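Local coordinates for putative NAD dependent dehydrogenase (Micromonospora echinospora, PDB 6NOR), which binds NAD and probably acts as an NAD-dependent oxidoreductase in gentamicin biosynthesis, at residues Arg57-Gly62 / Val73-Asp78; Gly37-Val42 / Asn111-Lys116; Thr85-Val90 / Asp322-Gly327. One frame throughout, in Å; residues are numbered along the deposited sequence.

Contact 1 of 3, residues Arg57-Gly62 / Val73-Asp78; sequences RDERVG and VTTTLD. With NAD (nicotinamide-adenine-dinucleotide), chain G.
Arg57 and Thr75 bring the two backbones to 5.0 Å between their CA atoms, and Gly62 and Val73 stand 6.0 Å apart by the same measure. Thr75 turns its methyl to 57-62: CG2 lies 3.8 Å from Arg57 O and also touches CB of Glu59. With chi1 at 55°, OG1 sits between the backbone N and the carbonyl carbon, and CG2 faces the other segment. The Glu59 and Thr75 side chains pass each other at a slant. Further down, Val73 CG2 rests 3.6 Å from Gly62 C. Gly62 has no side chain, and its backbone lies close against this methyl.

Each segment also bonds a side chain to its own backbone. Asp58 is the N-cap of helix 59-69. Its OD1 accepts from Val61 N at 2.7 Å, and the nearly straight bond comes from above the carboxylate plane. In 73-78, Thr74 OG1 accepts from Thr76 N at 2.9 Å, which makes an ST turn.

The two segments belong to the beta-alpha-beta unit of strand 49-55, helix 59-69 and strand 72-74 in the Rossmann domain. The Arg57 side chain starts away from 73-78, and its CG lies 3.5 Å from O2B of the NAD adenosine ribose. Its CD reaches the adenine ring. Val61 CG1 meets O3B of the same ribose, and Asp56 OD1 is hydrogen-bonded to the cofactor. The contact thus rests on methyls in van der Waals touch, one against a carbonyl oxygen. Asp58 and Thr74 bond to N-H groups of their own segments, and carbons of Arg57 and Val61 line the adenosine end of NAD.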
loop_
_atom_site.group_PDB
_atom_site.type_symbol
_atom_site.label_atom_id
_atom_site.label_comp_id
_atom_site.label_asym_id
_atom_site.label_seq_id
_atom_site.Cartn_x
_atom_site.Cartn_y
_atom_site.Cartn_z
ATOM N N ARG A 57 -4.980 -41.973 -14.459
ATOM C CA ARG A 57 -4.597 -43.291 -13.968
ATOM C C ARG A 57 -5.494 -43.682 -12.797
ATOM O O ARG A 57 -5.845 -44.843 -12.657
ATOM C CB ARG A 57 -3.114 -43.333 -13.560
ATOM C CG ARG A 57 -2.754 -42.505 -12.337
ATOM C CD ARG A 57 -1.386 -42.885 -11.758
ATOM N NE ARG A 57 -1.359 -44.270 -11.296
ATOM C CZ ARG A 57 -1.921 -44.699 -10.172
ATOM N NH1 ARG A 57 -2.562 -43.859 -9.371
ATOM N NH2 ARG A 57 -1.845 -45.978 -9.847
ATOM N N ASP A 58 -5.863 -42.709 -11.965
ATOM C CA ASP A 58 -6.756 -42.939 -10.825
ATOM C C ASP A 58 -8.211 -42.770 -11.256
ATOM O O ASP A 58 -8.668 -41.649 -11.499
ATOM C CB ASP A 58 -6.412 -41.983 -9.680
ATOM C CG ASP A 58 -7.373 -42.090 -8.487
ATOM O OD1 ASP A 58 -8.609 -42.048 -8.662
ATOM O OD2 ASP A 58 -6.884 -42.193 -7.345
ATOM N N GLU A 59 -8.941 -43.879 -11.314
ATOM C CA GLU A 59 -10.293 -43.868 -11.850
ATOM C C GLU A 59 -11.275 -43.060 -11.003
ATOM O O GLU A 59 -12.154 -42.398 -11.548
ATOM C CB GLU A 59 -10.813 -45.292 -12.019
ATOM C CG GLU A 59 -12.149 -45.336 -12.729
ATOM C CD GLU A 59 -12.545 -46.725 -13.159
ATOM O OE1 GLU A 59 -11.654 -47.529 -13.520
ATOM O OE2 GLU A 59 -13.759 -47.007 -13.146
ATOM N N ARG A 60 -11.124 -43.101 -9.684
ATOM C CA ARG A 60 -11.996 -42.324 -8.813
ATOM C C ARG A 60 -11.863 -40.835 -9.080
ATOM O O ARG A 60 -12.861 -40.125 -9.201
ATOM C CB ARG A 60 -11.699 -42.603 -7.345
ATOM C CG ARG A 60 -12.672 -41.929 -6.393
ATOM C CD ARG A 60 -11.963 -40.956 -5.460
ATOM N NE ARG A 60 -10.887 -41.603 -4.713
ATOM C CZ ARG A 60 -11.074 -42.323 -3.609
ATOM N NH1 ARG A 60 -12.298 -42.493 -3.126
ATOM N NH2 ARG A 60 -10.040 -42.878 -2.990
ATOM N N VAL A 61 -10.623 -40.367 -9.168
ATOM C CA VAL A 61 -10.347 -38.965 -9.467
ATOM C C VAL A 61 -10.834 -38.594 -10.862
ATOM O O VAL A 61 -11.475 -37.565 -11.062
ATOM C CB VAL A 61 -8.843 -38.656 -9.346
ATOM C CG1 VAL A 61 -8.499 -37.340 -10.030
ATOM C CG2 VAL A 61 -8.446 -38.629 -7.886
ATOM N N GLY A 62 -10.535 -39.451 -11.824
ATOM C CA GLY A 62 -11.000 -39.255 -13.175
ATOM C C GLY A 62 -12.512 -39.202 -13.229
ATOM O O GLY A 62 -13.089 -38.343 -13.894
ATOM N N VAL A 73 -15.070 -41.149 -18.712
ATOM C CA VAL A 73 -13.832 -41.322 -17.983
ATOM C C VAL A 73 -13.118 -42.581 -18.449
ATOM O O VAL A 73 -13.757 -43.580 -18.750
ATOM C CB VAL A 73 -14.086 -41.376 -16.470
ATOM C CG1 VAL A 73 -15.212 -42.331 -16.152
ATOM C CG2 VAL A 73 -12.824 -41.745 -15.718
ATOM N N THR A 74 -11.793 -42.513 -18.536
ATOM C CA THR A 74 -10.987 -43.676 -18.884
ATOM C C THR A 74 -9.618 -43.615 -18.206
ATOM O O THR A 74 -9.201 -42.570 -17.728
ATOM C CB THR A 74 -10.779 -43.799 -20.397
ATOM O OG1 THR A 74 -9.936 -44.925 -20.667
ATOM C CG2 THR A 74 -10.103 -42.562 -20.942
ATOM N N THR A 75 -8.934 -44.749 -18.176
ATOM C CA THR A 75 -7.606 -44.827 -17.606
ATOM C C THR A 75 -6.606 -45.037 -18.719
ATOM O O THR A 75 -5.409 -45.073 -18.492
ATOM C CB THR A 75 -7.491 -45.961 -16.574
ATOM O OG1 THR A 75 -7.889 -47.190 -17.179
ATOM C CG2 THR A 75 -8.397 -45.697 -15.396
ATOM N N THR A 76 -7.107 -45.136 -19.936
ATOM C CA THR A 76 -6.283 -45.414 -21.101
ATOM C C THR A 76 -6.358 -44.272 -22.087
ATOM O O THR A 76 -7.402 -44.031 -22.674
ATOM C CB THR A 76 -6.743 -46.701 -21.830
ATOM O OG1 THR A 76 -6.908 -47.763 -20.889
ATOM C CG2 THR A 76 -5.748 -47.108 -22.890
ATOM N N LEU A 77 -5.241 -43.591 -22.290
ATOM C CA LEU A 77 -5.165 -42.519 -23.267
ATOM C C LEU A 77 -5.658 -42.965 -24.645
ATOM O O LEU A 77 -6.225 -42.182 -25.397
ATOM C CB LEU A 77 -3.724 -41.992 -23.355
ATOM C CG LEU A 77 -3.521 -40.855 -24.353
ATOM C CD1 LEU A 77 -4.352 -39.652 -23.938
ATOM C CD2 LEU A 77 -2.055 -40.473 -24.485
ATOM N N ASP A 78 -5.463 -44.239 -24.962
ATOM C CA ASP A 78 -5.801 -44.750 -26.282
ATOM C C ASP A 78 -7.295 -44.817 -26.528
ATOM O O ASP A 78 -7.736 -44.713 -27.666
ATOM C CB ASP A 78 -5.181 -46.131 -26.487
ATOM C CG ASP A 78 -3.797 -46.055 -27.108
ATOM O OD1 ASP A 78 -3.575 -45.155 -27.948
ATOM O OD2 ASP A 78 -2.929 -46.884 -26.753
HETATM P PA NAD G . -1.954 -33.178 -9.474
HETATM O O1A NAD G . -1.083 -34.143 -8.633
HETATM O O2A NAD G . -2.965 -32.443 -8.679
HETATM O O5B NAD G . -2.698 -33.997 -10.586
HETATM C C5B NAD G . -1.949 -34.891 -11.390
HETATM C C4B NAD G . -2.986 -35.856 -12.022
HETATM O O4B NAD G . -2.458 -36.538 -12.997
HETATM C C3B NAD G . -3.406 -36.873 -10.984
HETATM O O3B NAD G . -4.767 -36.955 -10.998
HETATM C C2B NAD G . -2.762 -38.201 -11.468
HETATM O O2B NAD G . -3.624 -39.320 -11.048
HETATM C C1B NAD G . -2.807 -38.068 -12.732
HETATM N N9A NAD G . -1.795 -38.833 -13.436
HETATM C C8A NAD G . -0.543 -39.167 -13.066
HETATM N N7A NAD G . 0.022 -39.849 -14.092
HETATM C C5A NAD G . -0.872 -39.936 -15.079
HETATM C C6A NAD G . -0.826 -40.520 -16.310
HETATM N N6A NAD G . 0.230 -41.201 -16.872
HETATM N N1A NAD G . -1.871 -40.448 -17.121
HETATM C C2A NAD G . -3.003 -39.816 -16.724
HETATM N N3A NAD G . -3.051 -39.244 -15.496
HETATM C C4A NAD G . -1.993 -39.298 -14.680
HETATM O O3 NAD G . -0.984 -32.193 -10.179
HETATM P PN NAD G . -1.320 -30.772 -10.816
HETATM O O1N NAD G . -2.650 -30.698 -11.494
HETATM O O2N NAD G . -1.191 -29.696 -9.752
HETATM O O5D NAD G . -0.208 -30.534 -11.906
HETATM C C5D NAD G . -0.292 -31.150 -13.177
HETATM C C4D NAD G . 0.502 -30.310 -14.198
HETATM O O4D NAD G . 0.086 -29.078 -14.261
HETATM C C3D NAD G . 1.997 -30.212 -13.771
HETATM O O3D NAD G . 2.748 -30.310 -14.842
HETATM C C2D NAD G . 2.098 -28.829 -13.093
HETATM O O2D NAD G . 3.500 -28.332 -13.188
HETATM C C1D NAD G . 1.267 -28.095 -13.777
HETATM N N1N NAD G . 0.713 -27.023 -13.004
HETATM C C2N NAD G . 0.555 -25.782 -13.611
HETATM C C3N NAD G . 0.022 -24.700 -12.907
HETATM C C7N NAD G . -0.098 -23.356 -13.646
HETATM O O7N NAD G . -0.458 -22.395 -13.073
HETATM N N7N NAD G . 0.263 -23.282 -15.019
HETATM C C4N NAD G . -0.354 -24.822 -11.589
HETATM C C5N NAD G . -0.208 -26.067 -10.976
HETATM C C6N NAD G . 0.332 -27.169 -11.692
#

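Contact 2 of 3, residues Gly37-Val42 / Asn111-Lys116; sequences GVHAEV and NVLVEK. With NAD (nicotinamide-adenine-dinucleotide), chain G.
Leu113 and Glu115 are the residues of 111-116 that meet helix 34-44, and both meet it at His39. Leu113 comes first, its CD2 lying 4.0 Å from His39 CE1. The two side chains cross at a slant. Glu115 follows and carries the polar part. Its OE2 accepts from His39 NE2 at 2.7 Å, with an N-H...O angle of 166°. The anti lone pair of OE2 is used, and the oxygen lies close to the ring plane. Ring and carboxylate planes are turned 38° apart.

The other oxygen, OE1, takes the carboxamide N7N of NAD at 2.9 Å and a weak bond from Lys116 N. One carboxylate thus joins the histidine to the nicotinamide. The Glu115 chain is bent at chi2 (-54°), with CG passing 3.3 Å from O4D of the nicotinamide ribose. With an alanine here, His39 NE2 and the nicotinamide amide would probably both be left without their acceptor, and the carboxamide would be freer to turn. Lys116 completes the run. Its backbone O accepts from NAD O2D at 2.8 Å, and NZ lies 3.5 Å from C3N of the nicotinamide. The Glu115-Lys116 pair fits the EKP motif of the GFO/IDH/MocA family.

His39 ND1 is hydrogen-bonded to Asp317 OD2, so both ring nitrogens are engaged. Asp317 belongs to helix 313-326, which also touches Leu113 and Val42. Strand 111-114 runs between strands 86-91 and 139-141 in the parallel sheet. Val112 and Val114 pack against helix 98-107, whereas Leu113 faces His39 of helix 34-44.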
loop_
_atom_site.group_PDB
_atom_site.type_symbol
_atom_site.label_atom_id
_atom_site.label_comp_id
_atom_site.label_asym_id
_atom_site.label_seq_id
_atom_site.Cartn_x
_atom_site.Cartn_y
_atom_site.Cartn_z
ATOM N N GLY A 37 -8.590 -29.960 -13.543
ATOM C CA GLY A 37 -9.863 -29.385 -13.143
ATOM C C GLY A 37 -10.037 -27.927 -13.562
ATOM O O GLY A 37 -11.087 -27.543 -14.065
ATOM N N VAL A 38 -9.013 -27.111 -13.344
ATOM C CA VAL A 38 -9.046 -25.713 -13.757
ATOM C C VAL A 38 -9.309 -25.588 -15.255
ATOM O O VAL A 38 -10.133 -24.770 -15.686
ATOM C CB VAL A 38 -7.728 -24.983 -13.427
ATOM C CG1 VAL A 38 -7.760 -23.524 -13.943
ATOM C CG2 VAL A 38 -7.458 -25.029 -11.931
ATOM N N HIS A 39 -8.599 -26.391 -16.044
ATOM C CA HIS A 39 -8.751 -26.330 -17.487
ATOM C C HIS A 39 -10.135 -26.804 -17.903
ATOM O O HIS A 39 -10.760 -26.215 -18.782
ATOM C CB HIS A 39 -7.684 -27.162 -18.192
ATOM C CG HIS A 39 -6.348 -26.510 -18.248
ATOM N ND1 HIS A 39 -6.119 -25.355 -18.960
ATOM C CD2 HIS A 39 -5.155 -26.868 -17.719
ATOM C CE1 HIS A 39 -4.848 -25.019 -18.859
ATOM N NE2 HIS A 39 -4.242 -25.918 -18.107
ATOM N N ALA A 40 -10.608 -27.866 -17.271
ATOM C CA ALA A 40 -11.959 -28.377 -17.514
ATOM C C ALA A 40 -12.999 -27.302 -17.249
ATOM O O ALA A 40 -13.986 -27.191 -17.977
ATOM C CB ALA A 40 -12.247 -29.595 -16.644
ATOM N N GLU A 41 -12.774 -26.512 -16.200
ATOM C CA GLU A 41 -13.714 -25.453 -15.864
ATOM C C GLU A 41 -13.598 -24.302 -16.847
ATOM O O GLU A 41 -14.596 -23.717 -17.235
ATOM C CB GLU A 41 -13.496 -24.959 -14.432
ATOM C CG GLU A 41 -14.166 -23.635 -14.154
ATOM C CD GLU A 41 -14.613 -23.474 -12.721
ATOM O OE1 GLU A 41 -15.474 -22.597 -12.470
ATOM O OE2 GLU A 41 -14.104 -24.214 -11.849
ATOM N N VAL A 42 -12.382 -23.982 -17.269
ATOM C CA VAL A 42 -12.191 -22.902 -18.227
ATOM C C VAL A 42 -12.713 -23.300 -19.603
ATOM O O VAL A 42 -13.366 -22.521 -20.272
ATOM C CB VAL A 42 -10.704 -22.486 -18.328
ATOM C CG1 VAL A 42 -10.468 -21.637 -19.533
ATOM C CG2 VAL A 42 -10.268 -21.738 -17.059
ATOM N N ASN A 111 -4.245 -31.848 -31.775
ATOM C CA ASN A 111 -3.698 -30.640 -31.175
ATOM C C ASN A 111 -3.527 -30.853 -29.686
ATOM O O ASN A 111 -4.268 -31.626 -29.086
ATOM C CB ASN A 111 -4.607 -29.454 -31.435
ATOM C CG ASN A 111 -4.885 -29.258 -32.894
ATOM O OD1 ASN A 111 -4.149 -28.562 -33.593
ATOM N ND2 ASN A 111 -5.955 -29.877 -33.371
ATOM N N VAL A 112 -2.551 -30.183 -29.086
ATOM C CA VAL A 112 -2.258 -30.444 -27.695
ATOM C C VAL A 112 -1.782 -29.190 -26.943
ATOM O O VAL A 112 -0.990 -28.404 -27.437
ATOM C CB VAL A 112 -1.213 -31.599 -27.568
ATOM C CG1 VAL A 112 0.142 -31.167 -28.041
ATOM C CG2 VAL A 112 -1.151 -32.132 -26.139
ATOM N N LEU A 113 -2.341 -29.005 -25.753
ATOM C CA LEU A 113 -1.890 -28.014 -24.795
ATOM C C LEU A 113 -1.238 -28.762 -23.654
ATOM O O LEU A 113 -1.902 -29.533 -22.984
ATOM C CB LEU A 113 -3.057 -27.161 -24.288
ATOM C CG LEU A 113 -2.869 -26.297 -23.037
ATOM C CD1 LEU A 113 -1.684 -25.376 -23.188
ATOM C CD2 LEU A 113 -4.112 -25.474 -22.728
ATOM N N VAL A 114 0.060 -28.548 -23.458
ATOM C CA VAL A 114 0.820 -29.160 -22.370
ATOM C C VAL A 114 1.082 -28.174 -21.257
ATOM O O VAL A 114 1.565 -27.088 -21.498
ATOM C CB VAL A 114 2.187 -29.682 -22.834
ATOM C CG1 VAL A 114 2.851 -30.470 -21.719
ATOM C CG2 VAL A 114 2.039 -30.517 -24.093
ATOM N N GLU A 115 0.749 -28.551 -20.036
ATOM C CA GLU A 115 1.062 -27.733 -18.907
ATOM C C GLU A 115 2.570 -27.497 -18.774
ATOM O O GLU A 115 3.377 -28.280 -19.243
ATOM C CB GLU A 115 0.528 -28.356 -17.632
ATOM C CG GLU A 115 -0.753 -27.742 -17.153
ATOM C CD GLU A 115 -0.673 -26.221 -16.997
ATOM O OE1 GLU A 115 0.416 -25.682 -16.696
ATOM O OE2 GLU A 115 -1.716 -25.569 -17.171
ATOM N N LYS A 116 2.910 -26.376 -18.157
ATOM C CA LYS A 116 4.228 -26.098 -17.611
ATOM C C LYS A 116 4.659 -27.200 -16.628
ATOM O O LYS A 116 3.849 -27.682 -15.850
ATOM C CB LYS A 116 4.189 -24.739 -16.899
ATOM C CG LYS A 116 4.890 -24.793 -15.570
ATOM C CD LYS A 116 4.120 -24.144 -14.526
ATOM C CE LYS A 116 4.213 -24.860 -13.197
ATOM N NZ LYS A 116 3.412 -24.077 -12.207
HETATM P PA NAD G . -1.954 -33.178 -9.474
HETATM O O1A NAD G . -1.083 -34.143 -8.633
HETATM O O2A NAD G . -2.965 -32.443 -8.679
HETATM O O5B NAD G . -2.698 -33.997 -10.586
HETATM C C5B NAD G . -1.949 -34.891 -11.390
HETATM C C4B NAD G . -2.986 -35.856 -12.022
HETATM O O4B NAD G . -2.458 -36.538 -12.997
HETATM C C3B NAD G . -3.406 -36.873 -10.984
HETATM O O3B NAD G . -4.767 -36.955 -10.998
HETATM C C2B NAD G . -2.762 -38.201 -11.468
HETATM O O2B NAD G . -3.624 -39.320 -11.048
HETATM C C1B NAD G . -2.807 -38.068 -12.732
HETATM N N9A NAD G . -1.795 -38.833 -13.436
HETATM C C8A NAD G . -0.543 -39.167 -13.066
HETATM N N7A NAD G . 0.022 -39.849 -14.092
HETATM C C5A NAD G . -0.872 -39.936 -15.079
HETATM C C6A NAD G . -0.826 -40.520 -16.310
HETATM N N6A NAD G . 0.230 -41.201 -16.872
HETATM N N1A NAD G . -1.871 -40.448 -17.121
HETATM C C2A NAD G . -3.003 -39.816 -16.724
HETATM N N3A NAD G . -3.051 -39.244 -15.496
HETATM C C4A NAD G . -1.993 -39.298 -14.680
HETATM O O3 NAD G . -0.984 -32.193 -10.179
HETATM P PN NAD G . -1.320 -30.772 -10.816
HETATM O O1N NAD G . -2.650 -30.698 -11.494
HETATM O O2N NAD G . -1.191 -29.696 -9.752
HETATM O O5D NAD G . -0.208 -30.534 -11.906
HETATM C C5D NAD G . -0.292 -31.150 -13.177
HETATM C C4D NAD G . 0.502 -30.310 -14.198
HETATM O O4D NAD G . 0.086 -29.078 -14.261
HETATM C C3D NAD G . 1.997 -30.212 -13.771
HETATM O O3D NAD G . 2.748 -30.310 -14.842
HETATM C C2D NAD G . 2.098 -28.829 -13.093
HETATM O O2D NAD G . 3.500 -28.332 -13.188
HETATM C C1D NAD G . 1.267 -28.095 -13.777
HETATM N N1N NAD G . 0.713 -27.023 -13.004
HETATM C C2N NAD G . 0.555 -25.782 -13.611
HETATM C C3N NAD G . 0.022 -24.700 -12.907
HETATM C C7N NAD G . -0.098 -23.356 -13.646
HETATM O O7N NAD G . -0.458 -22.395 -13.073
HETATM N N7N NAD G . 0.263 -23.282 -15.019
HETATM C C4N NAD G . -0.354 -24.822 -11.589
HETATM C C5N NAD G . -0.208 -26.067 -10.976
HETATM C C6N NAD G . 0.332 -27.169 -11.692
#

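Contact 3 of 3, residues Thr85-Val90 / Asp322-Gly327; sequences TVRFVV and DAVLDG
Val324 and Leu325 receive the two side chains that strand 86-91 sends across, Phe88 and Arg87. Phe88 CD1 lies 4.4 Å from Val324 CG2, a loose apolar touch. The methyl comes to the ring obliquely. Arg87 adds a second touch nearer the surface. Its NH1 is 3.9 Å from Leu325 CD2, and its NH2 is 4.2 Å from Val324 CG1. The guanidinium therefore rests against two aliphatic side chains. The Arg87 chain lies nearly perpendicular to that of Leu325 and runs counter to that of Val324. Arg87 bends at chi3 (60°), and this kink brings its guanidinium to Val324 and Leu325. Leu325 leaves its helix to one side, but its CD2 end comes back to Arg87. Val324 O is 4.1 Å from Arg87 NH2, too long for a bond.

The strand lies in the parallel sheet of the Rossmann domain. Helix 313-326 comes much later in the chain yet lies against this sheet. The axes of strand 86-90 and helix 322-326 run nearly antiparallel, at 170°, and approach to 10.0 Å.

Neighbouring strands fix the Phe88 side of the contact. Phe88 packs on Leu25 and Val27 of strand 25-30 and on Asn111 and Leu113 of strand 111-114. Arg87 O accepts from Asn111 ND2, and the Asn111 side chain also touches Val324. On the helix side, Leu325 packs on Glu23 and Arg48. Asp322 forms salt bridges through OD1 to Arg48 NH1 and through OD2 to Arg328 NH1.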
loop_
_atom_site.group_PDB
_atom_site.type_symbol
_atom_site.label_atom_id
_atom_site.label_comp_id
_atom_site.label_asym_id
_atom_site.label_seq_id
_atom_site.Cartn_x
_atom_site.Cartn_y
_atom_site.Cartn_z
ATOM N N THR A 85 -13.878 -37.607 -32.546
ATOM C CA THR A 85 -14.374 -36.257 -32.313
ATOM C C THR A 85 -13.371 -35.433 -31.493
ATOM O O THR A 85 -13.372 -34.207 -31.533
ATOM C CB THR A 85 -15.726 -36.274 -31.602
ATOM O OG1 THR A 85 -16.541 -37.306 -32.163
ATOM C CG2 THR A 85 -16.434 -34.940 -31.770
ATOM N N VAL A 86 -12.504 -36.119 -30.768
ATOM C CA VAL A 86 -11.426 -35.464 -30.055
ATOM C C VAL A 86 -10.384 -34.885 -31.019
ATOM O O VAL A 86 -9.795 -35.599 -31.820
ATOM C CB VAL A 86 -10.751 -36.424 -29.093
ATOM C CG1 VAL A 86 -9.615 -35.723 -28.383
ATOM C CG2 VAL A 86 -11.759 -36.937 -28.089
ATOM N N ARG A 87 -10.175 -33.576 -30.941
ATOM C CA ARG A 87 -9.224 -32.902 -31.816
ATOM C C ARG A 87 -8.208 -32.109 -30.999
ATOM O O ARG A 87 -7.240 -31.561 -31.532
ATOM C CB ARG A 87 -9.958 -31.978 -32.785
ATOM C CG ARG A 87 -10.584 -32.698 -33.990
ATOM C CD ARG A 87 -11.439 -31.725 -34.790
ATOM N NE ARG A 87 -10.667 -30.595 -35.309
ATOM C CZ ARG A 87 -11.175 -29.387 -35.536
ATOM N NH1 ARG A 87 -12.458 -29.144 -35.279
ATOM N NH2 ARG A 87 -10.396 -28.415 -36.006
ATOM N N PHE A 88 -8.440 -32.052 -29.696
ATOM C CA PHE A 88 -7.669 -31.197 -28.837
ATOM C C PHE A 88 -7.508 -31.854 -27.479
ATOM O O PHE A 88 -8.478 -32.238 -26.844
ATOM C CB PHE A 88 -8.344 -29.831 -28.727
ATOM C CG PHE A 88 -7.697 -28.894 -27.743
ATOM C CD1 PHE A 88 -6.356 -28.590 -27.831
ATOM C CD2 PHE A 88 -8.444 -28.314 -26.732
ATOM C CE1 PHE A 88 -5.761 -27.722 -26.929
ATOM C CE2 PHE A 88 -7.863 -27.437 -25.821
ATOM C CZ PHE A 88 -6.514 -27.139 -25.923
ATOM N N VAL A 89 -6.267 -31.998 -27.051
ATOM C CA VAL A 89 -5.972 -32.676 -25.808
ATOM C C VAL A 89 -5.180 -31.763 -24.876
ATOM O O VAL A 89 -4.206 -31.142 -25.283
ATOM C CB VAL A 89 -5.175 -33.968 -26.056
ATOM C CG1 VAL A 89 -4.943 -34.707 -24.747
ATOM C CG2 VAL A 89 -5.894 -34.847 -27.073
ATOM N N VAL A 90 -5.641 -31.669 -23.636
ATOM C CA VAL A 90 -4.962 -30.960 -22.572
ATOM C C VAL A 90 -4.216 -31.960 -21.697
ATOM O O VAL A 90 -4.811 -32.907 -21.173
ATOM C CB VAL A 90 -5.948 -30.152 -21.698
ATOM C CG1 VAL A 90 -5.206 -29.494 -20.528
ATOM C CG2 VAL A 90 -6.614 -29.094 -22.514
ATOM N N ASP A 322 -8.762 -20.654 -30.207
ATOM C CA ASP A 322 -8.782 -19.844 -31.418
ATOM C C ASP A 322 -7.732 -20.324 -32.421
ATOM O O ASP A 322 -7.956 -20.259 -33.618
ATOM C CB ASP A 322 -8.542 -18.358 -31.114
ATOM C CG ASP A 322 -9.680 -17.715 -30.311
ATOM O OD1 ASP A 322 -10.804 -18.273 -30.260
ATOM O OD2 ASP A 322 -9.440 -16.634 -29.730
ATOM N N ALA A 323 -6.585 -20.793 -31.937
ATOM C CA ALA A 323 -5.528 -21.264 -32.824
ATOM C C ALA A 323 -5.937 -22.554 -33.530
ATOM O O ALA A 323 -5.719 -22.706 -34.714
ATOM C CB ALA A 323 -4.224 -21.477 -32.060
ATOM N N VAL A 324 -6.533 -23.476 -32.790
ATOM C CA VAL A 324 -6.977 -24.738 -33.364
ATOM C C VAL A 324 -8.152 -24.568 -34.340
ATOM O O VAL A 324 -8.107 -25.071 -35.455
ATOM C CB VAL A 324 -7.384 -25.726 -32.266
ATOM C CG1 VAL A 324 -8.137 -26.898 -32.865
ATOM C CG2 VAL A 324 -6.161 -26.195 -31.517
ATOM N N LEU A 325 -9.183 -23.840 -33.920
ATOM C CA LEU A 325 -10.416 -23.704 -34.689
ATOM C C LEU A 325 -10.350 -22.706 -35.836
ATOM O O LEU A 325 -10.975 -22.913 -36.880
ATOM C CB LEU A 325 -11.564 -23.304 -33.763
ATOM C CG LEU A 325 -12.125 -24.435 -32.906
ATOM C CD1 LEU A 325 -13.288 -23.954 -32.076
ATOM C CD2 LEU A 325 -12.555 -25.559 -33.813
ATOM N N ASP A 326 -9.610 -21.620 -35.641
ATOM C CA ASP A 326 -9.614 -20.510 -36.594
ATOM C C ASP A 326 -8.229 -20.210 -37.138
ATOM O O ASP A 326 -8.039 -19.209 -37.821
ATOM C CB ASP A 326 -10.182 -19.232 -35.953
ATOM C CG ASP A 326 -11.575 -19.428 -35.370
ATOM O OD1 ASP A 326 -12.410 -20.081 -36.033
ATOM O OD2 ASP A 326 -11.835 -18.923 -34.252
ATOM N N GLY A 327 -7.256 -21.054 -36.819
ATOM C CA GLY A 327 -5.892 -20.837 -37.276
ATOM C C GLY A 327 -5.264 -19.517 -36.843
ATOM O O GLY A 327 -4.269 -19.078 -37.412
#

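All three contacts reach the parallel sheet of the Rossmann domain. Contact 1 lies at strand 72-74, outermost on its side within this chain. Contacts 2 and 3 use the adjacent strands 111-114 and 86-91 and touch, their centres about 12 Å apart. The centre of contact 1 is about 16 Å from that of contact 2 and 22 Å from that of contact 3. Along the chain, contact 1 falls between the segments of contact 2, and contact 3 follows contact 1 and alternates with contact 2. Contacts 1 and 2 border NAD's adenosine and nicotinamide ends. Contact 3, its Phe88 side chain about 13 Å from NAD, joins helix 313-326 to the sheet that carries the site.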